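Hydrogenase maturation factor (Thermoanaerobacter tengcongensis, PDB 3VTH) probably transfers the carbamoyl group of carbamoyl phosphate, at the expense of ATP, to the C-terminal cysteine of HypE during [NiFe]-hydrogenase maturation. Local coordinates at residues A11-I16 with R83-K88; P141-I146 with I362-D367; A520-C525 with R532-K537. All blocks are in the same frame, centred on the assembly; numbering follows the deposited sequence.

Interaction 1 of 3, residues A11-I16 with R83-K88; sequences ARQINI and REVEVK
A11 meets V85 through backbone and side chain at once. Its carbonyl O takes the amide N of V85 at 3.2 Å, a straight but long bond that arrives above the carbonyl plane. From the opposite face of that plane comes the guanidinium of the next residue, R12 NH1 lying 2.9 Å from A11 O, so two donors grip one oxygen. The methyl CB of A11 packs on CG2 of V85 at 3.6 Å and more loosely on CG2 of V87, while a water ties A11 N to the carbonyl O of V85. R12 reaches A11 O because its chain, with CG anti to the carbonyl carbon, bends back at chi2 (-66°); the flat group then lies with one face against CB of E84. The R12 NH1 and E84 OE2 atoms stay 5.3 Å apart, too far for a salt bridge, though opposite charges might still attract. A leucine in place of this arginine would probably leave A11 O with the amide of V85 as its one protein donor in this contact and E84 without the guanidinium beside it. Q13 pairs with R83 in antiparallel register: Q13 N donates to R83 O, and R83 N to Q13 O, each at 2.8 Å. Alongside, the Q13 and R83 side chains point the same way, the planes of amide and guanidinium 20° apart. A second water, in the plane of the R83 guanidinium, joins R83 NH1 to Q13 O; the same nitrogen also bonds Q81. The sheet is that of the acylphosphatase-like domain, in which strand 76-85 is outermost and strand 10-17 lies between it and strand 48-55. Helix 57-69 packs against the face carrying R12, I14 and I16.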
loop_
_atom_site.group_PDB
_atom_site.type_symbol
_atom_site.label_atom_id
_atom_site.label_comp_id
_atom_site.label_asym_id
_atom_site.label_seq_id
_atom_site.Cartn_x
_atom_site.Cartn_y
_atom_site.Cartn_z
ATOM N N ALA A 11 27.384 23.211 -26.620
ATOM C CA ALA A 11 27.216 21.908 -25.992
ATOM C C ALA A 11 26.581 22.039 -24.615
ATOM O O ALA A 11 26.874 22.969 -23.868
ATOM C CB ALA A 11 28.552 21.181 -25.909
ATOM N N ARG A 12 25.695 21.107 -24.292
ATOM C CA ARG A 12 25.089 21.059 -22.972
ATOM C C ARG A 12 25.171 19.654 -22.399
ATOM O O ARG A 12 24.974 18.685 -23.111
ATOM C CB ARG A 12 23.614 21.477 -23.031
ATOM C CG ARG A 12 23.375 22.917 -23.417
ATOM C CD ARG A 12 23.884 23.870 -22.368
ATOM N NE ARG A 12 23.589 25.254 -22.735
ATOM C CZ ARG A 12 24.362 26.010 -23.510
ATOM N NH1 ARG A 12 25.497 25.528 -24.013
ATOM N NH2 ARG A 12 23.997 27.257 -23.777
ATOM N N GLN A 13 25.476 19.554 -21.109
ATOM C CA GLN A 13 25.326 18.288 -20.405
ATOM C C GLN A 13 24.048 18.378 -19.590
ATOM O O GLN A 13 23.820 19.377 -18.906
ATOM C CB GLN A 13 26.529 18.034 -19.506
ATOM C CG GLN A 13 26.383 16.833 -18.591
ATOM C CD GLN A 13 27.405 16.879 -17.476
ATOM O OE1 GLN A 13 28.553 17.272 -17.693
ATOM N NE2 GLN A 13 26.994 16.498 -16.274
ATOM N N ILE A 14 23.212 17.344 -19.690
ATOM C CA ILE A 14 21.906 17.311 -19.038
ATOM C C ILE A 14 21.771 16.035 -18.194
ATOM O O ILE A 14 21.946 14.928 -18.697
ATOM C CB ILE A 14 20.743 17.410 -20.075
ATOM C CG1 ILE A 14 20.880 18.681 -20.933
ATOM C CG2 ILE A 14 19.365 17.392 -19.364
ATOM C CD1 ILE A 14 20.131 18.632 -22.272
ATOM N N ASN A 15 21.480 16.199 -16.909
ATOM C CA ASN A 15 21.236 15.063 -16.015
ATOM C C ASN A 15 19.799 15.110 -15.548
ATOM O O ASN A 15 19.304 16.170 -15.136
ATOM C CB ASN A 15 22.164 15.119 -14.802
ATOM C CG ASN A 15 23.602 14.929 -15.176
ATOM O OD1 ASN A 15 24.089 13.800 -15.256
ATOM N ND2 ASN A 15 24.291 16.024 -15.441
ATOM N N ILE A 16 19.126 13.970 -15.636
ATOM C CA ILE A 16 17.729 13.887 -15.253
ATOM C C ILE A 16 17.593 12.860 -14.125
ATOM O O ILE A 16 18.168 11.768 -14.201
ATOM C CB ILE A 16 16.847 13.524 -16.454
ATOM C CG1 ILE A 16 17.221 14.408 -17.667
ATOM C CG2 ILE A 16 15.330 13.593 -16.071
ATOM C CD1 ILE A 16 16.274 14.342 -18.812
ATOM N N ARG A 83 23.994 21.972 -17.874
ATOM C CA ARG A 83 25.287 22.658 -17.756
ATOM C C ARG A 83 25.853 22.957 -19.145
ATOM O O ARG A 83 25.746 22.132 -20.049
ATOM C CB ARG A 83 26.300 21.770 -17.024
ATOM C CG ARG A 83 26.039 21.510 -15.540
ATOM C CD ARG A 83 26.784 20.234 -15.115
ATOM N NE ARG A 83 26.931 20.076 -13.665
ATOM C CZ ARG A 83 26.144 19.330 -12.887
ATOM N NH1 ARG A 83 25.114 18.669 -13.397
ATOM N NH2 ARG A 83 26.387 19.255 -11.582
ATOM N N GLU A 84 26.461 24.131 -19.287
ATOM C CA GLU A 84 27.265 24.495 -20.461
ATOM C C GLU A 84 28.594 23.735 -20.406
ATOM O O GLU A 84 29.282 23.769 -19.392
ATOM C CB GLU A 84 27.529 26.012 -20.465
ATOM C CG GLU A 84 28.388 26.511 -21.643
ATOM C CD GLU A 84 29.113 27.860 -21.405
ATOM O OE1 GLU A 84 29.244 28.334 -20.245
ATOM O OE2 GLU A 84 29.581 28.451 -22.405
ATOM N N VAL A 85 28.938 23.023 -21.475
ATOM C CA VAL A 85 30.213 22.292 -21.538
ATOM C C VAL A 85 30.892 22.604 -22.857
ATOM O O VAL A 85 30.275 23.198 -23.736
ATOM C CB VAL A 85 30.040 20.744 -21.379
ATOM C CG1 VAL A 85 29.534 20.391 -19.985
ATOM C CG2 VAL A 85 29.121 20.151 -22.465
ATOM N N GLU A 86 32.153 22.210 -22.998
ATOM C CA GLU A 86 32.882 22.440 -24.255
ATOM C C GLU A 86 32.411 21.462 -25.336
ATOM O O GLU A 86 31.968 20.358 -25.031
ATOM C CB GLU A 86 34.394 22.319 -24.053
ATOM C CG GLU A 86 34.957 23.118 -22.868
ATOM C CD GLU A 86 34.381 24.536 -22.741
ATOM O OE1 GLU A 86 33.590 24.769 -21.790
ATOM O OE2 GLU A 86 34.703 25.400 -23.587
ATOM N N VAL A 87 32.501 21.886 -26.590
ATOM C CA VAL A 87 32.123 21.058 -27.738
ATOM C C VAL A 87 33.192 19.991 -28.020
ATOM O O VAL A 87 34.382 20.292 -28.052
ATOM C CB VAL A 87 31.916 21.947 -28.986
ATOM C CG1 VAL A 87 31.647 21.107 -30.244
ATOM C CG2 VAL A 87 30.791 22.955 -28.731
ATOM N N LYS A 88 32.756 18.748 -28.219
ATOM C CA LYS A 88 33.686 17.644 -28.505
ATOM C C LYS A 88 33.729 17.297 -29.986
ATOM O O LYS A 88 34.559 16.493 -30.415
ATOM C CB LYS A 88 33.283 16.392 -27.722
ATOM C CG LYS A 88 33.567 16.459 -26.236
ATOM C CD LYS A 88 33.271 15.121 -25.576
ATOM C CE LYS A 88 33.389 15.223 -24.068
ATOM N NZ LYS A 88 32.172 15.864 -23.507
HETATM O O HOH W 1 29.257 25.099 -25.335
HETATM O O HOH W 2 23.899 18.761 -16.173
#

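Interaction 2 of 3, residues P141-I146 with I362-D367; sequences PRFSII and IVNRID
The carbonyl O of S144 receives two consecutive amides of the opposite loop, V363 N at 2.8 Å and N364 N at 3.0 Å. The two bonds differ in geometry: V363 N sits nearly in line with the carbonyl but its N-H is bent (135°), whereas N364 N is nearly straight and tilted out of the carbonyl plane. The S144 hydroxyl bonds D110, outside these segments. Near the N364 amide lie the carbonyl oxygens of F143 and I146, at the start of and just past a short 3-10 turn, residues 143-145, in which I145 N returns to R142 O. This turn follows the zinc-binding C139 in the first HypF finger, and its partner is a loop of the YrdC-like domain that runs on to D367, a magnesium-binding residue in a structure of this protein; the contact therefore joins finger to YrdC-like domain. Packing spreads from N364, whose CB lies over one face of the F143 ring, 3.8 Å from the centroid, a CH-pi contact offset toward the rim. F143 leaves CB on the side opposite its amide nitrogen (chi1 176°), carrying the ring to the other loop, where it lies 15° from parallel with the N364 amide. CD1 of I366 meets F143 CD1 at 4.0 Å, and L449 of helix 433-449 also touches the ring. Farther out, V363 rests CG1 near I146 O and CG2 near I145 O.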
loop_
_atom_site.group_PDB
_atom_site.type_symbol
_atom_site.label_atom_id
_atom_site.label_comp_id
_atom_site.label_asym_id
_atom_site.label_seq_id
_atom_site.Cartn_x
_atom_site.Cartn_y
_atom_site.Cartn_z
ATOM N N PRO A 141 6.451 -5.609 -16.140
ATOM C CA PRO A 141 7.192 -5.687 -14.893
ATOM C C PRO A 141 8.420 -4.802 -14.925
ATOM O O PRO A 141 9.023 -4.606 -15.997
ATOM C CB PRO A 141 7.619 -7.158 -14.820
ATOM C CG PRO A 141 7.506 -7.672 -16.177
ATOM C CD PRO A 141 6.405 -6.907 -16.835
ATOM N N ARG A 142 8.748 -4.237 -13.766
ATOM C CA ARG A 142 9.955 -3.458 -13.595
ATOM C C ARG A 142 10.582 -3.941 -12.295
ATOM O O ARG A 142 11.350 -4.893 -12.301
ATOM C CB ARG A 142 9.669 -1.940 -13.594
ATOM C CG ARG A 142 9.199 -1.355 -14.954
ATOM C CD ARG A 142 10.254 -1.519 -16.075
ATOM N NE ARG A 142 9.812 -0.820 -17.288
ATOM C CZ ARG A 142 9.046 -1.347 -18.239
ATOM N NH1 ARG A 142 8.623 -2.601 -18.148
ATOM N NH2 ARG A 142 8.686 -0.607 -19.288
ATOM N N PHE A 143 10.225 -3.306 -11.177
ATOM C CA PHE A 143 10.727 -3.716 -9.860
ATOM C C PHE A 143 10.823 -5.232 -9.675
ATOM O O PHE A 143 11.892 -5.760 -9.303
ATOM C CB PHE A 143 9.849 -3.123 -8.749
ATOM C CG PHE A 143 10.243 -3.580 -7.376
ATOM C CD1 PHE A 143 9.363 -4.317 -6.599
ATOM C CD2 PHE A 143 11.515 -3.303 -6.875
ATOM C CE1 PHE A 143 9.740 -4.751 -5.313
ATOM C CE2 PHE A 143 11.901 -3.738 -5.591
ATOM C CZ PHE A 143 11.016 -4.457 -4.813
ATOM N N SER A 144 9.730 -5.941 -9.954
ATOM C CA SER A 144 9.688 -7.382 -9.725
ATOM C C SER A 144 10.814 -8.166 -10.415
ATOM O O SER A 144 11.200 -9.215 -9.917
ATOM C CB SER A 144 8.340 -7.984 -10.151
ATOM O OG SER A 144 8.092 -7.702 -11.528
ATOM N N ILE A 145 11.323 -7.675 -11.545
ATOM C CA ILE A 145 12.364 -8.419 -12.273
ATOM C C ILE A 145 13.737 -7.738 -12.310
ATOM O O ILE A 145 14.648 -8.226 -12.970
ATOM C CB ILE A 145 11.916 -8.772 -13.709
ATOM C CG1 ILE A 145 11.712 -7.499 -14.546
ATOM C CG2 ILE A 145 10.617 -9.663 -13.663
ATOM C CD1 ILE A 145 11.563 -7.790 -16.032
ATOM N N ILE A 146 13.894 -6.644 -11.570
ATOM C CA ILE A 146 15.152 -5.866 -11.584
ATOM C C ILE A 146 16.083 -6.353 -10.467
ATOM O O ILE A 146 15.691 -6.394 -9.299
ATOM C CB ILE A 146 14.867 -4.332 -11.502
ATOM C CG1 ILE A 146 14.302 -3.826 -12.840
ATOM C CG2 ILE A 146 16.143 -3.514 -11.131
ATOM C CD1 ILE A 146 13.597 -2.439 -12.760
ATOM N N ILE A 362 11.010 -14.226 -10.867
ATOM C CA ILE A 362 10.563 -13.074 -10.087
ATOM C C ILE A 362 11.696 -12.832 -9.107
ATOM O O ILE A 362 12.021 -13.711 -8.302
ATOM C CB ILE A 362 9.235 -13.333 -9.337
ATOM C CG1 ILE A 362 8.092 -13.548 -10.338
ATOM C CG2 ILE A 362 8.914 -12.154 -8.339
ATOM C CD1 ILE A 362 6.776 -14.093 -9.696
ATOM N N VAL A 363 12.326 -11.664 -9.215
ATOM C CA VAL A 363 13.425 -11.310 -8.336
ATOM C C VAL A 363 12.910 -10.767 -7.009
ATOM O O VAL A 363 13.389 -11.154 -5.944
ATOM C CB VAL A 363 14.376 -10.262 -9.003
ATOM C CG1 VAL A 363 15.509 -9.902 -8.056
ATOM C CG2 VAL A 363 14.927 -10.844 -10.349
ATOM N N ASN A 364 11.941 -9.861 -7.093
ATOM C CA ASN A 364 11.400 -9.197 -5.926
ATOM C C ASN A 364 9.902 -9.436 -5.865
ATOM O O ASN A 364 9.147 -8.861 -6.647
ATOM C CB ASN A 364 11.711 -7.686 -5.992
ATOM C CG ASN A 364 13.209 -7.405 -6.173
ATOM O OD1 ASN A 364 13.633 -6.827 -7.187
ATOM N ND2 ASN A 364 14.015 -7.845 -5.212
ATOM N N ARG A 365 9.458 -10.283 -4.945
ATOM C CA ARG A 365 8.017 -10.558 -4.864
ATOM C C ARG A 365 7.325 -9.310 -4.320
ATOM O O ARG A 365 7.960 -8.499 -3.624
ATOM C CB ARG A 365 7.749 -11.775 -3.969
ATOM C CG ARG A 365 7.622 -11.436 -2.481
ATOM C CD ARG A 365 7.675 -12.697 -1.685
ATOM N NE ARG A 365 9.037 -13.214 -1.574
ATOM C CZ ARG A 365 9.324 -14.473 -1.277
ATOM N NH1 ARG A 365 8.339 -15.354 -1.082
ATOM N NH2 ARG A 365 10.587 -14.862 -1.202
ATOM N N ILE A 366 6.039 -9.136 -4.648
ATOM C CA ILE A 366 5.292 -7.957 -4.219
ATOM C C ILE A 366 3.788 -8.213 -4.326
ATOM O O ILE A 366 3.306 -8.678 -5.345
ATOM C CB ILE A 366 5.726 -6.669 -5.022
ATOM C CG1 ILE A 366 4.998 -5.414 -4.532
ATOM C CG2 ILE A 366 5.544 -6.861 -6.548
ATOM C CD1 ILE A 366 5.720 -4.062 -4.930
ATOM N N ASP A 367 3.055 -7.936 -3.253
ATOM C CA ASP A 367 1.607 -8.145 -3.256
ATOM C C ASP A 367 0.850 -7.122 -4.094
ATOM O O ASP A 367 1.379 -6.062 -4.409
ATOM C CB ASP A 367 1.091 -8.098 -1.813
ATOM C CG ASP A 367 1.357 -9.390 -1.075
ATOM O OD1 ASP A 367 0.766 -10.424 -1.452
ATOM O OD2 ASP A 367 2.180 -9.377 -0.138
#

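Interaction 3 of 3, residues A520-C525 with R532-K537; sequences AEILVC and RIAHLK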
loop_
_atom_site.group_PDB
_atom_site.type_symbol
_atom_site.label_atom_id
_atom_site.label_comp_id
_atom_site.label_asym_id
_atom_site.label_seq_id
_atom_site.Cartn_x
_atom_site.Cartn_y
_atom_site.Cartn_z
ATOM N N ALA A 520 -6.491 6.248 21.055
ATOM C CA ALA A 520 -7.537 7.240 20.920
ATOM C C ALA A 520 -6.996 8.542 21.468
ATOM O O ALA A 520 -7.493 9.075 22.472
ATOM C CB ALA A 520 -8.788 6.790 21.666
ATOM N N GLU A 521 -5.969 9.051 20.793
ATOM C CA GLU A 521 -5.136 10.121 21.328
ATOM C C GLU A 521 -5.255 11.400 20.517
ATOM O O GLU A 521 -5.376 11.352 19.292
ATOM C CB GLU A 521 -3.662 9.690 21.310
ATOM C CG GLU A 521 -3.433 8.231 21.745
ATOM C CD GLU A 521 -3.977 7.966 23.122
ATOM O OE1 GLU A 521 -4.749 6.990 23.281
ATOM O OE2 GLU A 521 -3.654 8.759 24.035
ATOM N N ILE A 522 -5.221 12.533 21.213
ATOM C CA ILE A 522 -5.012 13.814 20.562
ATOM C C ILE A 522 -3.697 14.359 21.077
ATOM O O ILE A 522 -3.475 14.495 22.286
ATOM C CB ILE A 522 -6.122 14.878 20.818
ATOM C CG1 ILE A 522 -7.529 14.289 20.749
ATOM C CG2 ILE A 522 -5.958 16.078 19.842
ATOM C CD1 ILE A 522 -7.927 13.749 19.472
ATOM N N LEU A 523 -2.819 14.643 20.138
ATOM C CA LEU A 523 -1.508 15.167 20.444
ATOM C C LEU A 523 -1.394 16.563 19.876
ATOM O O LEU A 523 -2.121 16.931 18.943
ATOM C CB LEU A 523 -0.445 14.289 19.777
ATOM C CG LEU A 523 -0.586 12.777 19.935
ATOM C CD1 LEU A 523 0.553 12.067 19.179
ATOM C CD2 LEU A 523 -0.595 12.392 21.441
ATOM N N VAL A 524 -0.488 17.343 20.445
ATOM C CA VAL A 524 0.080 18.453 19.714
ATOM C C VAL A 524 1.516 18.034 19.421
ATOM O O VAL A 524 2.289 17.767 20.343
ATOM C CB VAL A 524 0.025 19.760 20.505
ATOM C CG1 VAL A 524 0.846 20.835 19.804
ATOM C CG2 VAL A 524 -1.436 20.210 20.688
ATOM N N CYS A 525 1.858 17.925 18.142
ATOM C CA CYS A 525 3.204 17.491 17.789
ATOM C C CYS A 525 3.799 18.152 16.566
ATOM O O CYS A 525 3.090 18.670 15.695
ATOM C CB CYS A 525 3.268 15.976 17.632
ATOM S SG CYS A 525 2.082 15.277 16.497
ATOM N N ARG A 532 0.822 14.923 24.716
ATOM C CA ARG A 532 -0.459 14.239 24.753
ATOM C C ARG A 532 -1.477 15.162 25.406
ATOM O O ARG A 532 -1.307 15.560 26.557
ATOM C CB ARG A 532 -0.335 12.966 25.576
ATOM C CG ARG A 532 -1.522 12.029 25.429
ATOM C CD ARG A 532 -1.477 11.008 26.561
ATOM N NE ARG A 532 -2.324 9.856 26.275
ATOM C CZ ARG A 532 -2.538 8.880 27.142
ATOM N NH1 ARG A 532 -1.978 8.930 28.355
ATOM N NH2 ARG A 532 -3.315 7.865 26.795
ATOM N N ILE A 533 -2.542 15.493 24.683
ATOM C CA ILE A 533 -3.492 16.499 25.157
ATOM C C ILE A 533 -4.779 15.855 25.652
ATOM O O ILE A 533 -5.382 16.324 26.621
ATOM C CB ILE A 533 -3.824 17.527 24.053
ATOM C CG1 ILE A 533 -2.536 18.145 23.487
ATOM C CG2 ILE A 533 -4.787 18.619 24.572
ATOM C CD1 ILE A 533 -1.742 18.964 24.506
ATOM N N ALA A 534 -5.204 14.791 24.977
ATOM C CA ALA A 534 -6.503 14.166 25.283
ATOM C C ALA A 534 -6.472 12.681 24.942
ATOM O O ALA A 534 -5.707 12.254 24.087
ATOM C CB ALA A 534 -7.655 14.872 24.518
ATOM N N HIS A 535 -7.285 11.902 25.649
ATOM C CA HIS A 535 -7.395 10.469 25.399
ATOM C C HIS A 535 -8.699 9.942 25.983
ATOM O O HIS A 535 -9.424 10.683 26.626
ATOM C CB HIS A 535 -6.183 9.723 25.980
ATOM C CG HIS A 535 -6.051 9.814 27.471
ATOM N ND1 HIS A 535 -6.587 8.870 28.321
ATOM C CD2 HIS A 535 -5.392 10.701 28.263
ATOM C CE1 HIS A 535 -6.292 9.186 29.572
ATOM N NE2 HIS A 535 -5.566 10.289 29.565
ATOM N N LEU A 536 -9.000 8.674 25.744
ATOM C CA LEU A 536 -10.163 8.023 26.364
ATOM C C LEU A 536 -9.815 7.503 27.757
ATOM O O LEU A 536 -8.675 7.098 27.982
ATOM C CB LEU A 536 -10.668 6.878 25.480
ATOM C CG LEU A 536 -11.320 7.270 24.151
ATOM C CD1 LEU A 536 -11.811 6.017 23.382
ATOM C CD2 LEU A 536 -12.479 8.260 24.355
ATOM N N LYS A 537 -10.777 7.540 28.692
ATOM C CA LYS A 537 -10.544 7.047 30.051
ATOM C C LYS A 537 -10.130 5.580 29.981
ATOM O O LYS A 537 -10.818 4.766 29.361
ATOM C CB LYS A 537 -11.785 7.216 30.954
ATOM C CG LYS A 537 -11.521 6.867 32.432
ATOM C CD LYS A 537 -12.812 6.929 33.279
ATOM C CE LYS A 537 -12.513 6.669 34.771
ATOM N NZ LYS A 537 -13.806 6.648 35.539
#
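E521 and R532 are brought together by contrasting torsions: the glutamate folds over at chi2 (-57°), while the arginine runs extended, its CG trans to the main-chain nitrogen (chi1 -167°). R532 then grips side-on, NE at 2.8 Å and NH2 at 2.9 Å both reaching E521 OE2, a salt bridge in the guanidinium plane. The other oxygen, E521 OE1, turns back to A520 N at 2.9 Å and also bonds S595, so both ends of the carboxylate are held. CD2 of H535 lies 3.6 Å above the guanidinium plane of R532, over its centre, while W518 makes a cation-pi contact with the same arginine. Between the backbones, I522 N donates to A534 O, and I522 O accepts both I533 N at 2.8 Å and A534 N at 3.2 Å. Apolar contacts flank this pairing, A520 CB on L536 CD1 and V524 CG2 on I533 CG1. I533 and A534 thus both face I522, a classic beta bulge in the hairpin of strands 517-525 and 530-542, within the Kae1-like domain; the side chain of E521 lies about 10 Å from the bound iron.

Overall arrangement
From the N terminus, interaction 1 closes first, bringing the start of the acylphosphatase-like domain back to its fourth strand across 66 intervening residues. Interaction 2 opens only after it has closed and spans far more chain, 215 residues, so that the first HypF finger meets the YrdC-like domain. Interaction 3 then closes a short hairpin turn within the Kae1-like domain. The three lie in series, none nested or crossed. Centres of interactions 1 and 2 are about 35 Å apart; those of interactions 2 and 3 are about 41 Å apart, and these two lie on opposite sides of the chain's centre. Two contacts are thus internal to a domain, while interaction 2 ties two domains together.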